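Local coordinates for flagellar biosynthetic protein FlhB (PDB 3B1S), which is probably required to form the rod of the flagellar basal body and probably takes part in flagellar protein export, this chain being the C-terminal domain of the protein, at residues A72-I75 and A76-F80. Sequence-based numbering, arbitrary orientation.
Sequences AEII and AYVMF
Ile75 and Met79 meet one turn apart on the same helix. Their side chains lie alongside each other and point the same way. The gamma-methyl branch does the touching: Ile75 CG2 is 3.7 Å from Met79 SD. This branch is trans to the backbone N of Ile75 and sits beside its carbonyl carbon, which brings it toward the following turn. Met79 sends CG away from its own carbonyl carbon (chi1 -80°), and with chi2 extended this carries the sulfur beside the Ile75 methyl. The bend at chi3 only turns the terminal CE. The sulfur also lies near the Ile75 carbonyl oxygen.

A second apolar pair, also four residues apart, is looser. Ile74 CG2 and Val78 CG2 come no nearer than 4.5 Å.

The backbone carries the polar part of the contact. Four successive i to i+4 hydrogen bonds mark a regular alpha-helix. Ala76 N donates to Ala72 O at 3.0 Å, and Tyr77 N donates to Glu73 O at 2.9 Å. The bond from Val78 N to Ile74 O, 2.8 Å long, is the straightest, with an N-H...O angle of 171°. Met79 N donates to Ile75 O at 3.0 Å, and Phe80 N to Ala76 O carries the pattern on. Small as it is, the Ala76 methyl rests against the carbonyl oxygens of Ala72 and Glu73. The Tyr77 ring leads away from the preceding turn, and only its CB comes close to the Ile74 carbonyl.

All these residues belong to helix 68-84, the last helix of the chain. Ile74 is buried and packs on an apolar side chain of the other protein chain. Ile75 touches Tyr10 and Pro18, in the loop joining the antiparallel strands 4-9 and 19-25. Val78 reaches Pro42, between helix 27-39 and strand 43-45.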
ATOM      1  N   ALA D  72      -1.523  12.752  -4.432  1.00 81.48           N
ATOM      2  CA  ALA D  72      -2.148  13.858  -3.715  1.00 80.30           C
ATOM      3  C   ALA D  72      -3.522  14.108  -4.322  1.00 79.64           C
ATOM      4  O   ALA D  72      -4.465  14.436  -3.621  1.00 78.58           O
ATOM      5  CB  ALA D  72      -1.278  15.076  -3.794  1.00 79.82           C
ATOM      6  N   GLU D  73      -3.615  13.901  -5.631  1.00 79.59           N
ATOM      7  CA  GLU D  73      -4.886  13.924  -6.341  1.00 80.31           C
ATOM      8  C   GLU D  73      -5.831  12.860  -5.784  1.00 80.00           C
ATOM      9  O   GLU D  73      -7.022  13.142  -5.559  1.00 79.69           O
ATOM     10  CB  GLU D  73      -4.684  13.720  -7.859  1.00 80.74           C
ATOM     11  CG  GLU D  73      -4.026  14.916  -8.602  1.00 82.96           C
ATOM     12  CD  GLU D  73      -4.284  14.922 -10.122  1.00 85.84           C
ATOM     13  OE1 GLU D  73      -4.759  13.897 -10.688  1.00 86.10           O
ATOM     14  OE2 GLU D  73      -4.008  15.971 -10.752  1.00 86.24           O
ATOM     15  N   ILE D  74      -5.313  11.658  -5.561  1.00 79.29           N
ATOM     16  CA  ILE D  74      -6.110  10.611  -4.962  1.00 78.55           C
ATOM     17  C   ILE D  74      -6.485  10.862  -3.518  1.00 78.37           C
ATOM     18  O   ILE D  74      -7.643  10.886  -3.191  1.00 78.75           O
ATOM     19  CB  ILE D  74      -5.351   9.288  -5.016  1.00 79.31           C
ATOM     20  CG1 ILE D  74      -5.309   8.777  -6.438  1.00 80.50           C
ATOM     21  CG2 ILE D  74      -5.996   8.250  -4.163  1.00 76.95           C
ATOM     22  CD1 ILE D  74      -6.538   9.118  -7.216  1.00 85.54           C
ATOM     23  N   ILE D  75      -5.545  11.254  -2.699  1.00 77.83           N
ATOM     24  CA  ILE D  75      -5.878  11.487  -1.294  1.00 77.66           C
ATOM     25  C   ILE D  75      -6.966  12.498  -1.300  1.00 78.92           C
ATOM     26  O   ILE D  75      -7.842  12.457  -0.464  1.00 78.97           O
ATOM     27  CB  ILE D  75      -4.708  12.039  -0.508  1.00 77.47           C
ATOM     28  CG1 ILE D  75      -3.528  11.043  -0.509  1.00 76.85           C
ATOM     29  CG2 ILE D  75      -5.112  12.381   0.872  1.00 75.99           C
ATOM     30  CD1 ILE D  75      -2.524  11.299   0.530  1.00 73.26           C
ATOM     31  N   ALA D  76      -6.890  13.437  -2.213  1.00 80.46           N
ATOM     32  CA  ALA D  76      -7.883  14.473  -2.361  1.00 82.03           C
ATOM     33  C   ALA D  76      -9.239  13.850  -2.690  1.00 83.47           C
ATOM     34  O   ALA D  76     -10.208  14.039  -1.939  1.00 83.65           O
ATOM     35  CB  ALA D  76      -7.464  15.452  -3.421  1.00 81.63           C
ATOM     36  N   TYR D  77      -9.310  13.022  -3.708  1.00 85.01           N
ATOM     37  CA  TYR D  77     -10.601  12.485  -4.030  1.00 87.40           C
ATOM     38  C   TYR D  77     -11.129  11.731  -2.860  1.00 87.56           C
ATOM     39  O   TYR D  77     -12.243  11.916  -2.445  1.00 87.96           O
ATOM     40  CB  TYR D  77     -10.474  11.491  -5.159  1.00 88.50           C
ATOM     41  CG  TYR D  77     -11.655  11.479  -6.068  1.00 92.96           C
ATOM     42  CD1 TYR D  77     -11.514  11.751  -7.407  1.00 97.80           C
ATOM     43  CD2 TYR D  77     -12.915  11.235  -5.586  1.00 95.67           C
ATOM     44  CE1 TYR D  77     -12.589  11.763  -8.237  1.00100.81           C
ATOM     45  CE2 TYR D  77     -13.997  11.251  -6.408  1.00 98.63           C
ATOM     46  CZ  TYR D  77     -13.832  11.512  -7.735  1.00101.60           C
ATOM     47  OH  TYR D  77     -14.912  11.526  -8.590  1.00104.87           O
ATOM     48  N   VAL D  78     -10.308  10.903  -2.277  1.00 87.88           N
ATOM     49  CA  VAL D  78     -10.779  10.151  -1.140  1.00 88.87           C
ATOM     50  C   VAL D  78     -11.428  11.046  -0.101  1.00 89.78           C
ATOM     51  O   VAL D  78     -12.512  10.734   0.371  1.00 90.04           O
ATOM     52  CB  VAL D  78      -9.674   9.283  -0.519  1.00 88.54           C
ATOM     53  CG1 VAL D  78     -10.014   8.949   0.911  1.00 88.30           C
ATOM     54  CG2 VAL D  78      -9.483   8.032  -1.332  1.00 87.02           C
ATOM     55  N   MET D  79     -10.780  12.156   0.227  1.00 91.41           N
ATOM     56  CA  MET D  79     -11.255  13.036   1.307  1.00 93.45           C
ATOM     57  C   MET D  79     -12.436  13.957   0.918  1.00 93.97           C
ATOM     58  O   MET D  79     -13.287  14.289   1.750  1.00 93.51           O
ATOM     59  CB  MET D  79     -10.102  13.887   1.832  1.00 93.92           C
ATOM     60  CG  MET D  79      -9.147  13.226   2.806  1.00 95.24           C
ATOM     61  SD  MET D  79      -7.645  14.241   2.765  1.00 98.23           S
ATOM     62  CE  MET D  79      -7.062  14.147   4.480  1.00 98.16           C
ATOM     63  N   PHE D  80     -12.520  14.324  -0.347  1.00 95.07           N
ATOM     64  CA  PHE D  80     -13.670  15.068  -0.782  1.00 96.67           C
ATOM     65  C   PHE D  80     -14.901  14.203  -0.637  1.00 97.62           C
ATOM     66  O   PHE D  80     -15.805  14.525   0.095  1.00 97.77           O
ATOM     67  CB  PHE D  80     -13.453  15.362  -2.258  1.00 96.68           C
ATOM     68  CG  PHE D  80     -14.592  16.051  -2.934  1.00 97.47           C
ATOM     69  CD1 PHE D  80     -15.244  17.097  -2.336  1.00 97.28           C
ATOM     70  CD2 PHE D  80     -14.963  15.685  -4.210  1.00 98.15           C
ATOM     71  CE1 PHE D  80     -16.260  17.727  -2.981  1.00 97.02           C
ATOM     72  CE2 PHE D  80     -15.982  16.316  -4.854  1.00 97.36           C
ATOM     73  CZ  PHE D  80     -16.629  17.335  -4.239  1.00 98.01           C
TER